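Muramidase (Sodiomyces alcalophilus, PDB 6ZM8) hydrolyses the glycan strands of bacterial peptidoglycan as a fungal lysozyme of glycoside hydrolase family 25. Local coordinates at residues 50-64 with 86-100. Numbering follows the deposited sequence. Where two conformers were deposited one is given.
Sequences TQNGFIRGAYHFAQP and DGITLPGALDIEYNP
From His60 N to Ala93 O and from Asp95 N to His60 O, parallel strand bonds join 55-61 to 93-95, whose axes run 30° apart; farther back Arg56 N reaches Ile88 O, and water 2 bridges Ala58 N and Leu90 O where the register shifts by one residue. Arg56 ties the start of its strand to the incoming loop. Its chain bends at chi2 (-82°), bringing the guanidinium back so that Arg56 NH1 donates in plane to Thr89 OG1 at 2.9 Å and Arg56 NE to Thr50 OG1 at 2.8 Å. Ile88 CD1 lies over the centre of one face, 3.7 Å above it, as suits a flat cation that bonds round its rim. Water 1 links NH2 to Asp86 OD2, while Asp86 OD1 receives the Thr89 hydroxyl and, in an Asx turn, Ile88 N. A methionine in place of Arg56 would probably leave Thr89 OG1 without its NH1 donor and cut the link between Thr50 and the 86-89 turn. Gly57 suits its place because a CB there would clash with Leu90 CB. Toward the C-terminal ends, Phe61 has CG anti to its backbone N (chi1 -169°), which carries the ring over to Asp95, Phe61 CD2 lying 3.4 Å from Asp95 OD2; Phe61 and Pro100 come at each other from opposite directions, Pro100 CD 3.7 Å from Phe61 CE1. On the other face of the sheet His60 lies alongside Leu94, its ring nitrogens bonded to Thr32 and Gln72. Just past the strands, Ile96 CD1 touches both Ala62 CB and Pro64 CG. The two strands, joined through helix 69-78, form a beta-alpha-beta unit of the family's TIM-barrel-like fold, with strand 26-33 beyond 55-61 and strand 133-136 beyond 93-95.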
# COMPACT_ATOMS: atom_id res chain seq x y z
N THR A 50 -3.96 7.82 -14.41
CA THR A 50 -5.30 8.38 -14.57
C THR A 50 -5.68 8.43 -16.06
O THR A 50 -6.79 8.06 -16.45
CB THR A 50 -5.38 9.76 -13.95
OG1 THR A 50 -4.99 9.71 -12.57
CG2 THR A 50 -6.80 10.31 -14.01
N GLN A 51 -4.77 8.95 -16.88
CA GLN A 51 -5.03 9.23 -18.29
C GLN A 51 -5.14 7.96 -19.13
O GLN A 51 -5.54 8.04 -20.29
CB GLN A 51 -3.93 10.13 -18.85
CG GLN A 51 -3.98 11.52 -18.26
CD GLN A 51 -2.77 12.28 -18.76
OE1 GLN A 51 -1.77 11.71 -19.22
NE2 GLN A 51 -2.80 13.58 -18.62
N ASN A 52 -4.74 6.83 -18.60
CA ASN A 52 -4.68 5.57 -19.35
C ASN A 52 -5.57 4.49 -18.75
O ASN A 52 -5.40 3.30 -19.00
CB ASN A 52 -3.24 5.12 -19.51
CG ASN A 52 -2.50 6.01 -20.46
OD1 ASN A 52 -2.66 5.90 -21.67
ND2 ASN A 52 -1.75 6.98 -19.94
N GLY A 53 -6.61 4.92 -18.03
CA GLY A 53 -7.68 4.01 -17.65
C GLY A 53 -7.40 3.17 -16.42
O GLY A 53 -8.16 2.23 -16.16
N PHE A 54 -6.37 3.47 -15.66
CA PHE A 54 -6.08 2.72 -14.45
C PHE A 54 -6.94 3.15 -13.27
O PHE A 54 -7.26 4.31 -13.07
CB PHE A 54 -4.61 2.88 -14.05
CG PHE A 54 -3.74 1.92 -14.79
CD1 PHE A 54 -3.33 2.15 -16.09
CD2 PHE A 54 -3.42 0.68 -14.23
CE1 PHE A 54 -2.66 1.17 -16.82
CE2 PHE A 54 -2.76 -0.29 -14.95
CZ PHE A 54 -2.39 -0.04 -16.26
N ILE A 55 -7.21 2.14 -12.43
CA ILE A 55 -7.55 2.32 -11.03
C ILE A 55 -6.20 2.49 -10.30
O ILE A 55 -5.26 1.74 -10.58
CB ILE A 55 -8.37 1.12 -10.54
CG1 ILE A 55 -9.73 1.11 -11.26
CG2 ILE A 55 -8.53 1.14 -9.04
CD1 ILE A 55 -10.57 -0.12 -11.05
N ARG A 56 -6.07 3.49 -9.44
CA ARG A 56 -4.75 3.79 -8.88
C ARG A 56 -4.88 4.22 -7.44
O ARG A 56 -5.89 4.80 -7.03
CB ARG A 56 -3.96 4.81 -9.71
CG ARG A 56 -4.52 6.22 -9.73
CD ARG A 56 -5.65 6.43 -10.75
NE ARG A 56 -6.07 7.81 -10.83
CZ ARG A 56 -6.89 8.43 -9.98
NH1 ARG A 56 -7.49 7.74 -9.02
NH2 ARG A 56 -7.12 9.72 -10.10
N GLY A 57 -3.81 3.98 -6.69
CA GLY A 57 -3.69 4.47 -5.34
C GLY A 57 -2.25 4.86 -5.06
O GLY A 57 -1.34 4.60 -5.85
N ALA A 58 -2.08 5.45 -3.88
CA ALA A 58 -0.78 5.88 -3.39
C ALA A 58 -0.37 5.05 -2.20
O ALA A 58 -1.23 4.49 -1.49
CB ALA A 58 -0.87 7.34 -2.97
N TYR A 59 0.94 5.01 -1.91
CA TYR A 59 1.41 4.38 -0.68
C TYR A 59 2.42 5.25 0.05
O TYR A 59 3.09 6.15 -0.54
CB TYR A 59 1.90 2.94 -0.89
CG TYR A 59 3.20 2.75 -1.62
CD1 TYR A 59 4.42 2.76 -0.95
CD2 TYR A 59 3.22 2.47 -2.99
CE1 TYR A 59 5.62 2.48 -1.60
CE2 TYR A 59 4.41 2.20 -3.67
CZ TYR A 59 5.61 2.19 -2.96
OH TYR A 59 6.79 1.92 -3.60
N HIS A 60 2.51 4.98 1.35
CA HIS A 60 3.37 5.71 2.29
C HIS A 60 4.34 4.73 2.92
O HIS A 60 3.91 3.71 3.49
CB HIS A 60 2.49 6.28 3.42
CG HIS A 60 3.31 6.95 4.48
ND1 HIS A 60 3.85 8.22 4.26
CD2 HIS A 60 3.72 6.49 5.69
CE1 HIS A 60 4.54 8.50 5.35
NE2 HIS A 60 4.52 7.47 6.22
N PHE A 61 5.65 5.03 2.88
CA PHE A 61 6.63 4.20 3.57
C PHE A 61 6.75 4.67 5.02
O PHE A 61 7.24 5.78 5.31
CB PHE A 61 7.98 4.20 2.86
CG PHE A 61 8.91 3.15 3.43
CD1 PHE A 61 9.63 3.35 4.60
CD2 PHE A 61 8.97 1.91 2.84
CE1 PHE A 61 10.40 2.32 5.16
CE2 PHE A 61 9.75 0.91 3.37
CZ PHE A 61 10.47 1.10 4.53
N ALA A 62 6.28 3.82 5.94
CA ALA A 62 6.27 4.14 7.35
C ALA A 62 7.69 4.27 7.93
O ALA A 62 8.56 3.44 7.65
CB ALA A 62 5.57 3.05 8.12
N GLN A 63 7.84 5.25 8.81
CA GLN A 63 9.06 5.43 9.61
C GLN A 63 8.66 5.54 11.07
O GLN A 63 8.52 6.66 11.60
CB GLN A 63 9.85 6.65 9.11
CG GLN A 63 10.54 6.38 7.78
CD GLN A 63 11.76 5.47 7.88
OE1 GLN A 63 12.13 5.04 8.97
NE2 GLN A 63 12.36 5.18 6.73
N PRO A 64 8.38 4.43 11.74
CA PRO A 64 7.71 4.50 13.05
C PRO A 64 8.50 5.14 14.17
O PRO A 64 7.88 5.51 15.18
CB PRO A 64 7.34 3.06 13.38
CG PRO A 64 7.17 2.43 11.99
CD PRO A 64 8.31 3.04 11.20
N ASP A 86 -14.60 8.25 -6.91
CA ASP A 86 -14.72 8.36 -8.38
C ASP A 86 -14.61 7.03 -9.06
O ASP A 86 -14.63 6.97 -10.29
CB ASP A 86 -13.72 9.38 -8.95
CG ASP A 86 -12.24 9.08 -8.67
OD1 ASP A 86 -11.98 8.00 -8.07
OD2 ASP A 86 -11.33 9.95 -8.98
N GLY A 87 -14.54 5.94 -8.29
CA GLY A 87 -14.46 4.58 -8.83
C GLY A 87 -13.09 4.19 -9.30
O GLY A 87 -12.92 3.04 -9.69
N ILE A 88 -12.11 5.11 -9.24
CA ILE A 88 -10.79 4.80 -9.76
C ILE A 88 -9.69 5.09 -8.74
O ILE A 88 -8.52 4.98 -9.10
CB ILE A 88 -10.48 5.51 -11.09
CG1 ILE A 88 -10.51 7.02 -10.96
CG2 ILE A 88 -11.41 4.99 -12.18
CD1 ILE A 88 -9.81 7.75 -12.09
N THR A 89 -10.04 5.43 -7.50
CA THR A 89 -9.05 5.75 -6.49
C THR A 89 -9.08 4.71 -5.40
O THR A 89 -10.07 4.55 -4.68
CB THR A 89 -9.26 7.15 -5.90
OG1 THR A 89 -9.45 8.11 -6.94
CG2 THR A 89 -8.05 7.57 -5.10
N LEU A 90 -7.99 3.95 -5.29
CA LEU A 90 -7.87 2.99 -4.21
C LEU A 90 -7.60 3.73 -2.90
O LEU A 90 -6.98 4.80 -2.89
CB LEU A 90 -6.70 2.03 -4.49
CG LEU A 90 -6.94 1.12 -5.70
CD1 LEU A 90 -5.66 0.39 -6.08
CD2 LEU A 90 -8.08 0.15 -5.46
N PRO A 91 -8.01 3.16 -1.76
CA PRO A 91 -7.56 3.70 -0.49
C PRO A 91 -6.03 3.66 -0.44
O PRO A 91 -5.40 2.73 -0.95
CB PRO A 91 -8.19 2.77 0.54
CG PRO A 91 -8.32 1.44 -0.22
CD PRO A 91 -8.69 1.85 -1.62
N GLY A 92 -5.44 4.66 0.20
CA GLY A 92 -3.99 4.67 0.35
C GLY A 92 -3.51 3.45 1.13
O GLY A 92 -4.23 2.90 1.98
N ALA A 93 -2.26 3.07 0.86
CA ALA A 93 -1.64 1.94 1.53
C ALA A 93 -0.51 2.40 2.44
O ALA A 93 0.33 3.25 2.08
CB ALA A 93 -1.09 0.94 0.53
N LEU A 94 -0.48 1.79 3.64
CA LEU A 94 0.60 1.94 4.60
C LEU A 94 1.61 0.81 4.33
O LEU A 94 1.29 -0.37 4.56
CB LEU A 94 0.05 1.82 6.01
CG LEU A 94 1.11 1.87 7.11
CD1 LEU A 94 1.83 3.22 7.14
CD2 LEU A 94 0.47 1.58 8.46
N ASP A 95 2.81 1.17 3.86
CA ASP A 95 3.90 0.21 3.63
C ASP A 95 4.71 0.16 4.92
O ASP A 95 5.51 1.08 5.21
CB ASP A 95 4.69 0.68 2.43
CG ASP A 95 5.94 -0.10 2.13
OD1 ASP A 95 6.25 -1.02 2.90
OD2 ASP A 95 6.60 0.23 1.12
N ILE A 96 4.45 -0.87 5.72
CA ILE A 96 4.99 -1.02 7.06
C ILE A 96 5.81 -2.33 7.09
O ILE A 96 5.25 -3.44 7.07
CB ILE A 96 3.88 -0.91 8.14
CG1 ILE A 96 4.42 -1.12 9.54
CG2 ILE A 96 2.69 -1.84 7.91
CD1 ILE A 96 5.41 -0.09 10.01
N GLU A 97 7.12 -2.17 7.03
CA GLU A 97 8.02 -3.27 6.76
C GLU A 97 9.40 -2.96 7.35
O GLU A 97 9.62 -1.96 8.02
CB GLU A 97 8.13 -3.51 5.24
CG GLU A 97 8.79 -2.34 4.52
CD GLU A 97 9.06 -2.68 3.05
OE1 GLU A 97 10.15 -3.24 2.77
OE2 GLU A 97 8.25 -2.36 2.19
N TYR A 98 10.35 -3.84 7.02
CA TYR A 98 11.71 -3.81 7.57
C TYR A 98 12.30 -2.40 7.50
O TYR A 98 12.36 -1.75 6.46
CB TYR A 98 12.63 -4.74 6.75
CG TYR A 98 12.01 -6.08 6.42
CD1 TYR A 98 12.11 -7.17 7.28
CD2 TYR A 98 11.28 -6.24 5.25
CE1 TYR A 98 11.48 -8.37 6.99
CE2 TYR A 98 10.67 -7.43 4.94
CZ TYR A 98 10.76 -8.49 5.80
OH TYR A 98 10.12 -9.65 5.42
N ASN A 99 12.86 -1.98 8.64
CA ASN A 99 13.62 -0.72 8.66
C ASN A 99 14.74 -0.76 7.62
O ASN A 99 15.59 -1.65 7.67
CB ASN A 99 14.19 -0.59 10.05
CG ASN A 99 14.93 0.71 10.30
OD1 ASN A 99 15.05 1.58 9.42
ND2 ASN A 99 15.43 0.83 11.53
N PRO A 100 14.75 0.22 6.68
CA PRO A 100 15.66 0.17 5.61
C PRO A 100 17.00 0.86 6.28
O PRO A 100 17.83 0.53 5.63
CB PRO A 100 15.22 1.16 4.52
CG PRO A 100 14.22 2.06 5.22
CD PRO A 100 13.74 1.24 6.40
O HOH W 1 -9.09 10.88 -8.37
O HOH W 2 -4.50 6.22 -2.58
O HOH W 3 7.90 0.64 6.82
O HOH W 4 14.72 4.25 9.27